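Side-chain contacts in NmrA family protein (Shigella flexneri 2a, PDB 3QVO), which is of unknown function but has the Rossmann fold of the NmrA-like NAD(P)-binding family and so probably binds a nicotinamide adenine dinucleotide, NAD or NADP: residues A55-P58 / A59-H62; P147-P150 / F151-A154; I208-P211 / E212-I215. All blocks are in the same frame, centred on the assembly; numbering follows the deposited sequence.

Contact 1: A55-P58 / A59-H62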
# COMPACT_ATOMS: atom_id res chain seq x y z
N ALA A 55 3.57 -3.44 -12.54
CA ALA A 55 2.28 -4.02 -12.73
C ALA A 55 2.27 -5.16 -13.74
O ALA A 55 3.08 -5.22 -14.66
CB ALA A 55 1.30 -2.95 -13.18
N ARG A 56 1.30 -6.04 -13.56
CA ARG A 56 1.12 -7.22 -14.34
C ARG A 56 0.75 -6.84 -15.75
O ARG A 56 1.30 -7.38 -16.71
CB ARG A 56 -0.02 -8.07 -13.74
CG ARG A 56 0.43 -9.21 -12.81
CD ARG A 56 -0.77 -9.93 -12.14
NE ARG A 56 -1.20 -11.13 -12.87
CZ ARG A 56 -1.10 -12.40 -12.41
NH1 ARG A 56 -0.56 -12.66 -11.19
NH2 ARG A 56 -1.54 -13.42 -13.15
N GLN A 57 -0.21 -5.92 -15.86
CA GLN A 57 -0.65 -5.44 -17.15
C GLN A 57 -0.46 -3.93 -17.16
O GLN A 57 -1.35 -3.18 -16.74
CB GLN A 57 -2.10 -5.86 -17.41
CG GLN A 57 -2.28 -7.36 -17.42
CD GLN A 57 -3.73 -7.78 -17.65
OE1 GLN A 57 -4.58 -7.65 -16.75
NE2 GLN A 57 -4.01 -8.28 -18.84
N PRO A 58 0.73 -3.49 -17.59
CA PRO A 58 1.05 -2.07 -17.52
C PRO A 58 0.32 -1.26 -18.53
O PRO A 58 0.12 -0.09 -18.30
CB PRO A 58 2.57 -2.03 -17.78
CG PRO A 58 2.87 -3.29 -18.42
CD PRO A 58 1.92 -4.29 -17.89
N ALA A 59 -0.10 -1.87 -19.63
CA ALA A 59 -0.87 -1.16 -20.64
C ALA A 59 -2.25 -0.73 -20.14
O ALA A 59 -2.99 -0.10 -20.87
CB ALA A 59 -1.00 -1.98 -21.92
N LYS A 60 -2.58 -1.08 -18.91
CA LYS A 60 -3.78 -0.60 -18.26
C LYS A 60 -3.40 0.24 -17.05
O LYS A 60 -4.14 0.31 -16.08
CB LYS A 60 -4.68 -1.78 -17.85
CG LYS A 60 -5.12 -2.65 -19.07
CD LYS A 60 -5.83 -3.98 -18.71
CE LYS A 60 -6.30 -4.72 -19.99
NZ LYS A 60 -7.61 -5.45 -19.85
N ILE A 61 -2.22 0.86 -17.10
CA ILE A 61 -1.91 1.99 -16.21
C ILE A 61 -2.42 3.27 -16.89
O ILE A 61 -1.99 3.60 -18.01
CB ILE A 61 -0.41 2.12 -15.91
CG1 ILE A 61 0.05 0.94 -15.02
CG2 ILE A 61 -0.13 3.43 -15.23
CD1 ILE A 61 1.53 0.92 -14.74
N HIS A 62 -3.34 3.95 -16.18
CA HIS A 62 -3.97 5.22 -16.63
C HIS A 62 -2.94 6.25 -17.05
O HIS A 62 -1.93 6.42 -16.37
CB HIS A 62 -4.78 5.89 -15.50
CG HIS A 62 -6.20 5.42 -15.37
ND1 HIS A 62 -6.53 4.18 -14.88
CD2 HIS A 62 -7.37 6.07 -15.57
CE1 HIS A 62 -7.85 4.06 -14.83
NE2 HIS A 62 -8.38 5.20 -15.24
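Pro-58 and Gln-57 supply the two carbonyls that hold this turn: the backbone N of Ile-61 donates to Pro-58 O at 2.8 Å, and the N of Lys-60 donates to the O of Gln-57 at 3.3 Å. Both bonds join residues three apart, the pattern of a short 3-10 turn, here leaving strand 49-55 and leading to strand 69-73, its parallel neighbour in the Rossmann sheet. The side chain of Ile-61 closes over the Pro-58 oxygen: CB lies 3.3 Å from Pro-58 O, and CG1, placed opposite the carbonyl carbon of its own residue (chi1 -70°), passes close by, carrying CD1 back toward the start of the turn. There CD1 meets Ala-55 CB at 4.2 Å and, more loosely, Pro-58 CB. On the outer side Gln-57 and Lys-60 send their chains along one flank, OE1 of Gln-57 coming 4.3 Å from CD of Lys-60, a loose approach of a polar atom to one methylene. Pro-58 and Ile-61 also rest on Ile-71 of strand 69-73. The chemistry is thus split: apolar groups seat the turn against the sheet, long polar chains face outward, and the Pro-58 carbonyl, bonded to an amide, has hydrocarbon beside it.

Contact 2: P147-P150 / F151-A154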
# COMPACT_ATOMS: atom_id res chain seq x y z
N PRO A 147 -11.08 -16.53 4.04
CA PRO A 147 -10.29 -15.65 3.15
C PRO A 147 -9.51 -14.54 3.83
O PRO A 147 -8.68 -13.88 3.18
CB PRO A 147 -11.34 -15.03 2.21
CG PRO A 147 -12.70 -15.49 2.72
CD PRO A 147 -12.44 -16.75 3.50
N LEU A 148 -9.77 -14.30 5.12
CA LEU A 148 -8.90 -13.41 5.89
C LEU A 148 -7.58 -14.10 6.34
O LEU A 148 -6.66 -13.40 6.74
CB LEU A 148 -9.62 -12.84 7.12
CG LEU A 148 -10.51 -11.61 6.87
CD1 LEU A 148 -11.69 -11.95 5.94
CD2 LEU A 148 -11.03 -11.07 8.21
N LYS A 149 -7.50 -15.44 6.31
CA LYS A 149 -6.29 -16.10 6.82
C LYS A 149 -4.99 -15.64 6.09
O LYS A 149 -4.02 -15.33 6.75
CB LYS A 149 -6.40 -17.63 6.89
CG LYS A 149 -6.82 -18.21 8.30
CD LYS A 149 -6.12 -17.53 9.57
CE LYS A 149 -4.55 -17.70 9.59
NZ LYS A 149 -3.83 -16.79 10.57
N PRO A 150 -4.99 -15.59 4.75
CA PRO A 150 -3.83 -15.08 4.05
C PRO A 150 -3.50 -13.65 4.44
O PRO A 150 -2.34 -13.33 4.59
CB PRO A 150 -4.24 -15.15 2.58
CG PRO A 150 -5.23 -16.19 2.52
CD PRO A 150 -5.94 -16.23 3.83
N PHE A 151 -4.51 -12.83 4.62
CA PHE A 151 -4.29 -11.47 5.06
C PHE A 151 -3.65 -11.42 6.41
O PHE A 151 -2.76 -10.59 6.65
CB PHE A 151 -5.60 -10.68 5.10
CG PHE A 151 -6.02 -10.17 3.76
CD1 PHE A 151 -6.28 -11.05 2.72
CD2 PHE A 151 -6.18 -8.84 3.54
CE1 PHE A 151 -6.67 -10.58 1.46
CE2 PHE A 151 -6.58 -8.37 2.29
CZ PHE A 151 -6.81 -9.24 1.25
N ARG A 152 -4.10 -12.28 7.30
CA ARG A 152 -3.54 -12.30 8.65
C ARG A 152 -2.11 -12.82 8.61
O ARG A 152 -1.25 -12.31 9.29
CB ARG A 152 -4.38 -13.17 9.59
CG ARG A 152 -4.62 -12.52 10.94
CD ARG A 152 -5.75 -13.19 11.68
NE ARG A 152 -7.08 -12.68 11.33
CZ ARG A 152 -7.52 -11.46 11.65
NH1 ARG A 152 -8.75 -11.09 11.31
NH2 ARG A 152 -6.73 -10.59 12.29
N ARG A 153 -1.88 -13.84 7.81
CA ARG A 153 -0.56 -14.37 7.66
C ARG A 153 0.39 -13.34 7.00
O ARG A 153 1.52 -13.20 7.46
CB ARG A 153 -0.59 -15.70 6.90
CG ARG A 153 -1.16 -16.86 7.73
CD ARG A 153 -0.67 -18.22 7.16
NE ARG A 153 -1.07 -18.39 5.76
CZ ARG A 153 -2.22 -18.95 5.34
NH1 ARG A 153 -3.13 -19.42 6.21
NH2 ARG A 153 -2.46 -19.05 4.02
N ALA A 154 -0.10 -12.58 6.01
CA ALA A 154 0.67 -11.45 5.43
C ALA A 154 1.02 -10.43 6.49
O ALA A 154 2.17 -10.08 6.64
CB ALA A 154 -0.04 -10.79 4.29
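Leu-148 O receives the backbone N of Arg-152 at 2.8 Å. Two further i to i+4 bonds, from Arg-153 N to Lys-149 O and from Ala-154 N to Pro-150 O, follow in the first turns of the alpha-helix 149-159, where Pro-150, with no N-H to donate, is readily accommodated. CB of Phe-151 leans against the same Leu-148 oxygen at 3.3 Å, while its CD1 comes 3.7 Å from Pro-147 O; a chi1 of -81° sets CG opposite the carbonyl carbon of Phe-151 and carries the ring back beside the start of the helix. Arg-153 folds back too: its chain bends at chi3 (-59°), with Lys-149 O and Pro-150 CA over one face of the guanidinium, toward its rim, and NH1 sits 3.8 Å from Lys-149 CB. Lys-149 crosses that chain at about a right angle, its own chain twice bent, so that NZ lies 3.8 Å from Arg-152 CB, among methylenes. The like charges stay apart, Lys-149 NZ being 5.1 Å from Arg-153 NH1, and the arginine has an acid to answer it: NH2 forms a salt bridge with Asp-102. That bridge reaches helix 101-114, against which Pro-150, Phe-151 and Ala-154 also pack through Asp-102, Leu-101 and Ala-105, while Leu-148 and Phe-151 touch Leu-126 in the loop after strand 119-123.

Contact 3: I208-P211 / E212-I215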
# COMPACT_ATOMS: atom_id res chain seq x y z
N ILE A 208 5.31 8.69 2.36
CA ILE A 208 6.36 8.72 1.38
C ILE A 208 7.14 10.03 1.51
O ILE A 208 8.38 10.06 1.46
CB ILE A 208 5.78 8.61 -0.02
CG1 ILE A 208 5.28 7.20 -0.25
CG2 ILE A 208 6.82 9.03 -1.07
CD1 ILE A 208 4.58 6.95 -1.58
N ASP A 209 6.41 11.12 1.69
CA ASP A 209 7.07 12.41 1.88
C ASP A 209 7.90 12.46 3.15
O ASP A 209 8.98 13.03 3.13
CB ASP A 209 6.08 13.59 1.89
CG ASP A 209 6.77 14.90 1.55
OD1 ASP A 209 7.47 14.93 0.48
OD2 ASP A 209 6.66 15.89 2.34
N LYS A 210 7.39 11.93 4.26
CA LYS A 210 8.09 11.88 5.56
C LYS A 210 8.03 10.45 6.09
O LYS A 210 7.12 10.08 6.82
CB LYS A 210 7.42 12.83 6.53
CG LYS A 210 7.60 14.29 6.10
CD LYS A 210 6.93 15.31 7.00
CE LYS A 210 7.38 16.71 6.58
NZ LYS A 210 7.11 17.74 7.62
N PRO A 211 9.00 9.62 5.68
CA PRO A 211 8.91 8.20 5.94
C PRO A 211 9.25 7.79 7.36
O PRO A 211 9.04 6.64 7.74
CB PRO A 211 9.88 7.60 4.91
CG PRO A 211 10.86 8.69 4.62
CD PRO A 211 10.11 9.97 4.77
N GLU A 212 9.75 8.71 8.16
CA GLU A 212 9.90 8.45 9.59
C GLU A 212 8.56 8.34 10.31
O GLU A 212 8.50 7.84 11.43
CB GLU A 212 10.74 9.53 10.25
CG GLU A 212 10.06 10.89 10.39
CD GLU A 212 10.35 11.86 9.26
OE1 GLU A 212 10.95 11.48 8.22
OE2 GLU A 212 9.95 13.05 9.45
N LYS A 213 7.48 8.79 9.69
CA LYS A 213 6.18 8.69 10.36
C LYS A 213 5.61 7.29 10.24
O LYS A 213 5.83 6.56 9.25
CB LYS A 213 5.17 9.65 9.74
CG LYS A 213 5.45 11.15 9.90
CD LYS A 213 4.30 11.94 9.23
CE LYS A 213 4.39 13.45 9.42
NZ LYS A 213 3.45 14.16 8.48
N HIS A 214 4.85 6.94 11.28
CA HIS A 214 4.12 5.70 11.37
C HIS A 214 4.94 4.43 11.20
O HIS A 214 4.39 3.41 10.77
CB HIS A 214 2.95 5.75 10.39
CG HIS A 214 2.02 6.90 10.62
ND1 HIS A 214 1.32 7.06 11.79
CD2 HIS A 214 1.68 7.94 9.82
CE1 HIS A 214 0.58 8.15 11.71
NE2 HIS A 214 0.76 8.69 10.52
N ILE A 215 6.23 4.46 11.55
CA ILE A 215 7.07 3.25 11.48
C ILE A 215 6.70 2.31 12.61
O ILE A 215 6.55 2.74 13.73
CB ILE A 215 8.55 3.56 11.64
CG1 ILE A 215 9.07 4.24 10.36
CG2 ILE A 215 9.33 2.27 11.95
CD1 ILE A 215 10.53 4.82 10.47
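Lys-213 returns to Lys-210 in a type I beta turn that follows helix 197-209, in the link to strand 217-222 of the Rossmann-like sheet. The turn is closed by one backbone bond, from Lys-213 N to Lys-210 O at 3.2 Å. From there the Lys-213 side chain runs outward past the same oxygen: CB is 3.5 Å from Lys-210 O, CG 3.7 Å, and CD is a little farther. Beyond CG the chain is extended and passes on to the aliphatic part of Lys-210. CE and NZ of Lys-213 both meet the CD methylene of Lys-210, while the two NZ atoms, of Lys-210 and Lys-213, stay 5.2 Å apart.

Glu-212 turns back over the start of the turn. Its CG sits between its own backbone N and carbonyl carbon (chi1 72°), and a bend at chi2 brings the carboxylate beside the Lys-210 to Pro-211 peptide. OE1 lies 3.7 Å from Pro-211 N, and OE2 approaches Lys-210 CB. The carboxylate probably feels the Lys-210 charge only at a distance, since Lys-210 NZ is 5.8 Å from Glu-212 OE2. The next carbonyl, that of Pro-211, accepts a hydrogen bond from Arg-119 NE of strand 119-123. CG1 and CD1 of Ile-215 also approach this oxygen, each 3.6 Å from Pro-211 O.

In the fold
From the N terminus, contact 1 comes first, turning the chain after strand 49-55 on its way to strand 69-73, whose side chains it rests on. Contact 2 then opens helix 149-159 and sets it against helix 101-114, ahead of strand 164-174. Contact 3 lies last, turning the chain from the end of helix 197-209 toward strand 217-222. All three are local and in series, so none nests within or crosses another. They are spread through the fold: the centres of any two stand about 25 to 27 Å apart, with nearest atoms about 14 to 15 Å apart, and contacts 1 and 3 lie on opposite sides of the chain's centre.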